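Local coordinates for protein alkaline serine protease (Pseudoalteromonas sp., PDB 1Y9Z) that probably cleaves peptide bonds as a cold-adapted alkaline serine endopeptidase of the subtilisin-like family, at residues 59-72 and 203-215. Numbering follows the deposited sequence.
Sequences PGNNNAHGTHVAGT and EAILSTVTVGEGR
His68 and Ser207 lie at the centre of a buried helix-on-strand contact in the subtilisin-like alpha/beta domain. The helix that starts at His65 crosses strand 205-208 at 104°, with the axes 6.0 Å apart. His65 touches the bound phenylmethanesulfonic acid and hydrogen-bonds Asp30, as the histidine and aspartate of a subtilisin catalytic triad do. Strand 205-208 pairs antiparallel with strand 362-365, just before the helix that carries Ser369 of the same pocket.

CG of His68 lies anti to the backbone N (chi1 -166°), which lays the imidazole against strand 205-208. Ser207 CB sits over one ring face, 3.3 Å from the centroid, a CH-pi contact. Val209 CG1 lies at the ring edge. NE2 hydrogen-bonds Glu363 O and bonds only weakly to Ile205 O. Cutting His68 back to an alanine would probably leave Glu363 O without its NE2 donor and open a gap beneath Ser207 CB.

Two strand hydroxyls grip helix carbonyls that already accept a helical N-H. Ser207 OG donates to His68 O in the carbonyl plane, at 2.7 Å. Thr208 OG1 reaches Thr67 O from above the carbonyl plane, on the face opposite Gly71 N. Gly71 lets the strand come this close, since a side chain there would strike both hydroxyls.

Towards the loop, Ala64 CB packs on Val209 CB. A type II turn, Thr210 to Glu213, brings the Glu213 carboxylate up to loop residues 60-63. One water joins Gly60 O, Asn63 N, Thr210 OG1 and Glu213 OE2. Asn62 N donates almost straight (172°) to Glu213 OE1 on its syn side, tilted from the carboxylate plane, at 2.8 Å.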
# COMPACT_ATOMS: atom_id res chain seq x y z
N PRO A 59 -9.85 15.77 -4.52
CA PRO A 59 -10.40 14.81 -3.56
C PRO A 59 -11.19 15.41 -2.41
O PRO A 59 -12.14 14.81 -1.91
CB PRO A 59 -9.16 14.06 -3.08
CG PRO A 59 -8.07 15.09 -3.22
CD PRO A 59 -8.38 15.71 -4.56
N GLY A 60 -10.81 16.61 -2.00
CA GLY A 60 -11.48 17.25 -0.88
C GLY A 60 -10.64 16.97 0.36
O GLY A 60 -9.46 16.64 0.25
N ASN A 61 -11.25 17.09 1.53
CA ASN A 61 -10.54 16.85 2.78
C ASN A 61 -10.70 15.43 3.31
O ASN A 61 -11.80 14.87 3.26
CB ASN A 61 -11.01 17.84 3.85
CG ASN A 61 -10.94 19.28 3.40
OD1 ASN A 61 -9.89 19.75 2.94
ND2 ASN A 61 -12.05 20.00 3.52
N ASN A 62 -9.61 14.86 3.80
CA ASN A 62 -9.62 13.52 4.37
C ASN A 62 -10.28 12.51 3.43
O ASN A 62 -11.13 11.71 3.85
CB ASN A 62 -10.35 13.56 5.71
CG ASN A 62 -9.91 14.73 6.57
OD1 ASN A 62 -8.74 14.84 6.93
ND2 ASN A 62 -10.85 15.62 6.88
N ASN A 63 -9.88 12.55 2.17
CA ASN A 63 -10.43 11.67 1.14
C ASN A 63 -9.27 11.36 0.19
O ASN A 63 -9.43 11.40 -1.03
CB ASN A 63 -11.56 12.40 0.42
CG ASN A 63 -12.38 11.49 -0.47
OD1 ASN A 63 -12.63 10.33 -0.13
ND2 ASN A 63 -12.83 12.01 -1.60
N ALA A 64 -8.12 11.04 0.77
CA ALA A 64 -6.89 10.79 0.02
C ALA A 64 -6.64 9.38 -0.52
O ALA A 64 -5.63 9.14 -1.18
CB ALA A 64 -5.70 11.20 0.88
N HIS A 65 -7.56 8.46 -0.26
CA HIS A 65 -7.38 7.08 -0.70
C HIS A 65 -7.03 6.92 -2.18
O HIS A 65 -6.05 6.25 -2.52
CB HIS A 65 -8.65 6.27 -0.37
CG HIS A 65 -8.48 4.79 -0.52
ND1 HIS A 65 -8.79 4.13 -1.69
CD2 HIS A 65 -8.05 3.85 0.35
CE1 HIS A 65 -8.55 2.84 -1.53
NE2 HIS A 65 -8.10 2.64 -0.30
N GLY A 66 -7.81 7.56 -3.05
CA GLY A 66 -7.56 7.46 -4.48
C GLY A 66 -6.22 8.04 -4.90
O GLY A 66 -5.63 7.59 -5.89
N THR A 67 -5.75 9.03 -4.17
CA THR A 67 -4.48 9.67 -4.47
C THR A 67 -3.33 8.73 -4.09
O THR A 67 -2.31 8.68 -4.78
CB THR A 67 -4.37 11.02 -3.73
OG1 THR A 67 -5.35 11.92 -4.25
CG2 THR A 67 -2.98 11.63 -3.91
N HIS A 68 -3.50 7.98 -3.01
CA HIS A 68 -2.49 7.03 -2.57
C HIS A 68 -2.41 5.91 -3.62
O HIS A 68 -1.33 5.54 -4.07
CB HIS A 68 -2.86 6.48 -1.19
CG HIS A 68 -1.74 5.77 -0.50
ND1 HIS A 68 -1.39 4.47 -0.80
CD2 HIS A 68 -0.89 6.18 0.48
CE1 HIS A 68 -0.37 4.11 -0.04
NE2 HIS A 68 -0.05 5.13 0.74
N VAL A 69 -3.57 5.40 -4.01
CA VAL A 69 -3.66 4.35 -5.02
C VAL A 69 -3.02 4.83 -6.33
O VAL A 69 -2.23 4.10 -6.94
CB VAL A 69 -5.14 3.97 -5.25
CG1 VAL A 69 -5.28 3.09 -6.48
CG2 VAL A 69 -5.68 3.23 -4.02
N ALA A 70 -3.35 6.05 -6.75
CA ALA A 70 -2.81 6.61 -7.98
C ALA A 70 -1.29 6.74 -7.92
O ALA A 70 -0.60 6.48 -8.90
CB ALA A 70 -3.43 7.98 -8.25
N GLY A 71 -0.77 7.14 -6.76
CA GLY A 71 0.67 7.27 -6.60
C GLY A 71 1.39 5.95 -6.77
O GLY A 71 2.50 5.90 -7.30
N THR A 72 0.77 4.86 -6.32
CA THR A 72 1.40 3.55 -6.47
C THR A 72 1.48 3.17 -7.95
O THR A 72 2.45 2.54 -8.38
CB THR A 72 0.60 2.48 -5.69
OG1 THR A 72 0.69 2.75 -4.29
CG2 THR A 72 1.15 1.09 -5.97
N GLU A 203 1.37 -3.96 2.95
CA GLU A 203 1.62 -3.57 4.34
C GLU A 203 2.73 -2.52 4.31
O GLU A 203 3.77 -2.73 3.69
CB GLU A 203 2.07 -4.77 5.18
CG GLU A 203 2.48 -4.45 6.62
CD GLU A 203 1.34 -3.94 7.50
OE1 GLU A 203 0.16 -4.22 7.21
OE2 GLU A 203 1.63 -3.26 8.52
N ALA A 204 2.48 -1.39 4.97
CA ALA A 204 3.46 -0.30 5.03
C ALA A 204 3.83 0.16 3.62
O ALA A 204 4.99 0.09 3.22
CB ALA A 204 4.71 -0.76 5.78
N ILE A 205 2.83 0.63 2.88
CA ILE A 205 3.03 1.10 1.52
C ILE A 205 3.07 2.63 1.48
O ILE A 205 2.07 3.30 1.75
CB ILE A 205 1.89 0.61 0.58
CG1 ILE A 205 1.79 -0.92 0.64
CG2 ILE A 205 2.14 1.09 -0.84
CD1 ILE A 205 3.10 -1.65 0.35
N LEU A 206 4.24 3.18 1.16
CA LEU A 206 4.41 4.62 1.07
C LEU A 206 3.95 5.12 -0.29
O LEU A 206 4.32 4.56 -1.32
CB LEU A 206 5.89 4.98 1.27
CG LEU A 206 6.26 6.46 1.13
CD1 LEU A 206 5.60 7.27 2.24
CD2 LEU A 206 7.78 6.61 1.19
N SER A 207 3.14 6.17 -0.30
CA SER A 207 2.68 6.75 -1.55
C SER A 207 2.21 8.18 -1.34
O SER A 207 2.27 8.72 -0.23
CB SER A 207 1.54 5.92 -2.15
OG SER A 207 1.22 6.35 -3.46
N THR A 208 1.77 8.79 -2.43
CA THR A 208 1.26 10.16 -2.43
C THR A 208 -0.10 10.24 -1.74
O THR A 208 -0.91 9.32 -1.82
CB THR A 208 1.07 10.65 -3.87
OG1 THR A 208 0.32 9.66 -4.60
CG2 THR A 208 2.40 10.86 -4.56
N VAL A 209 -0.34 11.35 -1.05
CA VAL A 209 -1.64 11.59 -0.43
C VAL A 209 -1.96 13.06 -0.68
O VAL A 209 -1.08 13.84 -1.04
CB VAL A 209 -1.67 11.31 1.09
CG1 VAL A 209 -1.43 9.83 1.35
CG2 VAL A 209 -0.65 12.18 1.81
N THR A 210 -3.22 13.44 -0.51
CA THR A 210 -3.63 14.82 -0.70
C THR A 210 -2.65 15.72 0.05
O THR A 210 -2.33 15.47 1.21
CB THR A 210 -5.05 15.03 -0.16
OG1 THR A 210 -5.94 14.12 -0.84
CG2 THR A 210 -5.52 16.46 -0.40
N VAL A 211 -2.18 16.76 -0.64
CA VAL A 211 -1.20 17.68 -0.07
C VAL A 211 -1.51 18.11 1.36
O VAL A 211 -2.60 18.60 1.67
CB VAL A 211 -1.05 18.93 -0.96
CG1 VAL A 211 -0.13 19.95 -0.29
CG2 VAL A 211 -0.46 18.53 -2.31
N GLY A 212 -0.52 17.91 2.23
CA GLY A 212 -0.64 18.29 3.63
C GLY A 212 -1.33 17.32 4.57
O GLY A 212 -1.33 17.54 5.78
N GLU A 213 -1.91 16.24 4.05
CA GLU A 213 -2.61 15.29 4.90
C GLU A 213 -1.79 14.07 5.30
O GLU A 213 -2.26 13.22 6.06
CB GLU A 213 -3.90 14.83 4.21
CG GLU A 213 -4.88 15.96 3.96
CD GLU A 213 -6.24 15.49 3.47
OE1 GLU A 213 -7.18 16.31 3.48
OE2 GLU A 213 -6.37 14.31 3.07
N GLY A 214 -0.56 14.00 4.82
CA GLY A 214 0.29 12.87 5.12
C GLY A 214 1.12 12.97 6.38
O GLY A 214 1.02 13.92 7.15
N ARG A 215 1.96 11.96 6.57
CA ARG A 215 2.81 11.90 7.74
C ARG A 215 4.02 11.03 7.40
O ARG A 215 3.89 10.04 6.68
CB ARG A 215 2.04 11.27 8.90
CG ARG A 215 2.69 11.43 10.24
CD ARG A 215 1.91 10.68 11.29
NE ARG A 215 2.54 10.84 12.59
CZ ARG A 215 2.48 9.94 13.56
NH1 ARG A 215 3.10 10.17 14.71
NH2 ARG A 215 1.81 8.81 13.37
O HOH W 1 -8.07 14.34 0.86
O HOH W 2 -7.32 18.86 2.60
O HOH W 3 -7.39 17.38 6.30
O HOH W 4 3.47 3.29 -3.63